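Local atomic coordinates of hypothetical protein GrpB (PDB entry 2NRK), a protein that is of unknown function but belongs to the GrpB (UPF0157) family, which is grouped with nucleotidyltransferases and so may act on nucleotides. Residues A[61-66]-A[105-110]. Sequence-based numbering, arbitrary orientation.
Sequences EEIEKV and IYQFDN
Glu-61 meets Phe-108 and Gln-107 through its backbone. Its carbonyl O lies in the plane of the Phe-108 ring, at the edge, 3.4 Å from CD1. The same O sits 3.4 Å from CG of Gln-107. The Glu-61 side chain leaves the backbone pointing away from 105-110, and OE1 forms a salt bridge with Lys-169 of the second subunit. CA of Glu-62 lies 3.4 Å from OE1 of Gln-107, while its backbone N is bound by the side chain of Asn-33. The backbone N of Ile-63 donates to OE1 of Gln-107 at 2.8 Å. This bond is nearly straight (174°), in the carbonyl plane, on a lone pair. At the other end of the amide, NE2 of Gln-107 reaches OD1 of Asp-109 at 3.0 Å, on the syn side. The two bonds fix the rotation of the amide. The Ile-63 side chain slants across Ile-105, CD1 to CG2 at 3.8 Å. Its CG1 stands anti to the backbone N (chi1 -164°), which carries CD1 to the strand, 3.8 Å from O of Ile-105. Val-66 meets Ile-105 tip to tip, CG1 to CD1 at 3.9 Å. Backbone hydrogen bonds link Val-60 with Tyr-106 and Phe-108. The contact lies at the C-terminal ends of adjacent parallel strands 54-60 and 101-107 of the mixed sheet: a side-chain amide binds the loop leaving one strand beside the type I turn, 107-110, that ends the other.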
ATOM      1  N   GLU A  61     -12.415  -7.700   4.733  1.00 23.28           N
ATOM      2  CA  GLU A  61     -11.763  -8.975   4.423  1.00 24.24           C
ATOM      3  C   GLU A  61     -12.296  -9.575   3.133  1.00 24.92           C
ATOM      4  O   GLU A  61     -11.524 -10.109   2.330  1.00 25.21           O
ATOM      5  CB  GLU A  61     -11.939  -9.962   5.582  1.00 24.46           C
ATOM      6  CG  GLU A  61     -11.196  -9.504   6.812  1.00 27.46           C
ATOM      7  CD  GLU A  61     -10.973 -10.617   7.840  1.00 34.89           C
ATOM      8  OE1 GLU A  61     -10.712 -11.793   7.455  1.00 34.73           O
ATOM      9  OE2 GLU A  61     -11.052 -10.273   9.041  1.00 37.38           O
ATOM     10  N   GLU A  62     -13.621  -9.488   2.950  1.00 25.61           N
ATOM     11  CA  GLU A  62     -14.305 -10.130   1.824  0.50 25.58           C
ATOM     12  C   GLU A  62     -15.356  -9.200   1.229  1.00 26.04           C
ATOM     13  O   GLU A  62     -16.372  -8.924   1.864  1.00 26.13           O
ATOM     14  CB  GLU A  62     -15.020 -11.397   2.275  0.50 25.81           C
ATOM     15  CG  GLU A  62     -14.148 -12.511   2.772  0.50 25.65           C
ATOM     16  CD  GLU A  62     -14.988 -13.713   3.145  0.50 26.95           C
ATOM     17  OE1 GLU A  62     -15.637 -14.274   2.237  0.50 26.08           O
ATOM     18  OE2 GLU A  62     -15.026 -14.051   4.347  0.50 28.03           O
ATOM     19  N   ILE A  63     -15.104  -8.734   0.013  1.00 25.84           N
ATOM     20  CA  ILE A  63     -16.000  -7.763  -0.625  1.00 26.81           C
ATOM     21  C   ILE A  63     -17.372  -8.346  -0.958  1.00 28.11           C
ATOM     22  O   ILE A  63     -18.387  -7.691  -0.759  1.00 27.97           O
ATOM     23  CB  ILE A  63     -15.346  -7.042  -1.838  1.00 26.84           C
ATOM     24  CG1 ILE A  63     -16.150  -5.764  -2.212  1.00 25.73           C
ATOM     25  CG2 ILE A  63     -15.180  -7.939  -3.043  1.00 28.44           C
ATOM     26  CD1 ILE A  63     -16.086  -4.647  -1.181  1.00 25.08           C
ATOM     27  N   GLU A  64     -17.412  -9.602  -1.393  1.00 29.95           N
ATOM     28  CA  GLU A  64     -18.701 -10.189  -1.810  1.00 31.88           C
ATOM     29  C   GLU A  64     -19.676 -10.308  -0.653  1.00 31.81           C
ATOM     30  O   GLU A  64     -20.900 -10.225  -0.842  1.00 32.93           O
ATOM     31  CB  GLU A  64     -18.482 -11.536  -2.512  1.00 32.99           C
ATOM     32  CG  GLU A  64     -17.566 -11.410  -3.733  1.00 38.03           C
ATOM     33  CD  GLU A  64     -17.856 -12.431  -4.835  1.00 46.40           C
ATOM     34  OE1 GLU A  64     -18.553 -13.453  -4.578  1.00 47.22           O
ATOM     35  OE2 GLU A  64     -17.367 -12.210  -5.975  1.00 50.09           O
ATOM     36  N   LYS A  65     -19.144 -10.500   0.544  1.00 31.20           N
ATOM     37  CA  LYS A  65     -19.942 -10.527   1.767  1.00 31.78           C
ATOM     38  C   LYS A  65     -20.696  -9.217   2.057  1.00 30.32           C
ATOM     39  O   LYS A  65     -21.702  -9.203   2.790  1.00 30.29           O
ATOM     40  CB  LYS A  65     -19.055 -10.867   2.952  1.00 33.34           C
ATOM     41  CG  LYS A  65     -19.015 -12.379   3.290  1.00 38.71           C
ATOM     42  CD  LYS A  65     -18.095 -12.608   4.493  1.00 44.10           C
ATOM     43  CE  LYS A  65     -18.722 -12.118   5.811  1.00 47.79           C
ATOM     44  NZ  LYS A  65     -17.813 -12.426   6.965  1.00 50.63           N
ATOM     45  N   VAL A  66     -20.214  -8.113   1.491  1.00 28.53           N
ATOM     46  CA  VAL A  66     -20.835  -6.809   1.739  1.00 26.83           C
ATOM     47  C   VAL A  66     -22.204  -6.763   1.051  1.00 26.00           C
ATOM     48  O   VAL A  66     -23.121  -6.092   1.521  1.00 24.45           O
ATOM     49  CB  VAL A  66     -19.891  -5.651   1.278  1.00 26.66           C
ATOM     50  CG1 VAL A  66     -20.567  -4.271   1.381  1.00 26.54           C
ATOM     51  CG2 VAL A  66     -18.616  -5.670   2.122  1.00 25.99           C
ATOM     52  N   ILE A 105     -15.971   1.210  -0.442  1.00 23.57           N
ATOM     53  CA  ILE A 105     -15.614  -0.028   0.249  1.00 24.58           C
ATOM     54  C   ILE A 105     -14.729  -0.855  -0.690  1.00 24.84           C
ATOM     55  O   ILE A 105     -15.074  -1.079  -1.849  1.00 25.69           O
ATOM     56  CB  ILE A 105     -16.855  -0.840   0.665  1.00 23.95           C
ATOM     57  CG1 ILE A 105     -17.839   0.031   1.468  1.00 23.33           C
ATOM     58  CG2 ILE A 105     -16.450  -2.033   1.521  1.00 24.49           C
ATOM     59  CD1 ILE A 105     -19.216  -0.672   1.752  1.00 25.04           C
ATOM     60  N   TYR A 106     -13.581  -1.316  -0.177  1.00 23.30           N
ATOM     61  CA  TYR A 106     -12.710  -2.176  -0.980  1.00 23.65           C
ATOM     62  C   TYR A 106     -12.228  -3.376  -0.161  1.00 22.59           C
ATOM     63  O   TYR A 106     -12.133  -3.308   1.060  1.00 22.96           O
ATOM     64  CB  TYR A 106     -11.457  -1.434  -1.424  1.00 24.26           C
ATOM     65  CG  TYR A 106     -11.687  -0.212  -2.298  1.00 25.19           C
ATOM     66  CD1 TYR A 106     -11.805  -0.325  -3.682  1.00 26.37           C
ATOM     67  CD2 TYR A 106     -11.693   1.053  -1.721  1.00 26.22           C
ATOM     68  CE1 TYR A 106     -11.954   0.864  -4.481  1.00 28.45           C
ATOM     69  CE2 TYR A 106     -11.853   2.203  -2.485  1.00 28.99           C
ATOM     70  CZ  TYR A 106     -11.974   2.104  -3.836  1.00 28.70           C
ATOM     71  OH  TYR A 106     -12.073   3.312  -4.542  1.00 31.72           O
ATOM     72  N   GLN A 107     -11.912  -4.460  -0.855  1.00 22.68           N
ATOM     73  CA  GLN A 107     -11.276  -5.597  -0.204  1.00 22.02           C
ATOM     74  C   GLN A 107      -9.814  -5.260   0.140  1.00 22.05           C
ATOM     75  O   GLN A 107      -9.164  -4.480  -0.570  1.00 22.56           O
ATOM     76  CB  GLN A 107     -11.300  -6.811  -1.125  1.00 22.64           C
ATOM     77  CG  GLN A 107     -11.088  -8.117  -0.393  1.00 23.89           C
ATOM     78  CD  GLN A 107     -11.555  -9.285  -1.244  1.00 25.18           C
ATOM     79  OE1 GLN A 107     -12.722  -9.675  -1.194  1.00 24.21           O
ATOM     80  NE2 GLN A 107     -10.657  -9.809  -2.060  1.00 25.89           N
ATOM     81  N   PHE A 108      -9.309  -5.849   1.223  1.00 22.47           N
ATOM     82  CA  PHE A 108      -7.967  -5.568   1.725  1.00 21.67           C
ATOM     83  C   PHE A 108      -6.815  -5.702   0.680  1.00 22.14           C
ATOM     84  O   PHE A 108      -5.722  -5.151   0.873  1.00 22.97           O
ATOM     85  CB  PHE A 108      -7.631  -6.536   2.874  1.00 21.93           C
ATOM     86  CG  PHE A 108      -7.360  -7.923   2.399  1.00 22.02           C
ATOM     87  CD1 PHE A 108      -8.423  -8.781   2.119  1.00 21.73           C
ATOM     88  CD2 PHE A 108      -6.050  -8.365   2.193  1.00 22.18           C
ATOM     89  CE1 PHE A 108      -8.198 -10.067   1.656  1.00 20.92           C
ATOM     90  CE2 PHE A 108      -5.800  -9.653   1.718  1.00 19.54           C
ATOM     91  CZ  PHE A 108      -6.872 -10.512   1.447  1.00 20.43           C
ATOM     92  N   ASP A 109      -7.045  -6.498  -0.370  1.00 23.03           N
ATOM     93  CA  ASP A 109      -6.001  -6.731  -1.371  1.00 23.91           C
ATOM     94  C   ASP A 109      -6.073  -5.808  -2.577  1.00 24.59           C
ATOM     95  O   ASP A 109      -5.236  -5.902  -3.485  1.00 25.03           O
ATOM     96  CB  ASP A 109      -5.913  -8.197  -1.790  1.00 24.17           C
ATOM     97  CG  ASP A 109      -7.232  -8.769  -2.242  1.00 26.44           C
ATOM     98  OD1 ASP A 109      -8.255  -8.051  -2.305  1.00 26.93           O
ATOM     99  OD2 ASP A 109      -7.229  -9.991  -2.511  1.00 32.08           O
ATOM    100  N   ASN A 110      -7.003  -4.852  -2.538  1.00 24.23           N
ATOM    101  CA  ASN A 110      -7.027  -3.819  -3.563  1.00 24.41           C
ATOM    102  C   ASN A 110      -6.111  -2.679  -3.166  1.00 24.07           C
ATOM    103  O   ASN A 110      -6.551  -1.563  -2.862  1.00 24.35           O
ATOM    104  CB  ASN A 110      -8.457  -3.341  -3.781  1.00 25.13           C
ATOM    105  CG  ASN A 110      -8.613  -2.597  -5.108  1.00 28.42           C
ATOM    106  OD1 ASN A 110      -7.651  -1.979  -5.624  1.00 28.27           O
ATOM    107  ND2 ASN A 110      -9.826  -2.619  -5.643  1.00 28.86           N
TER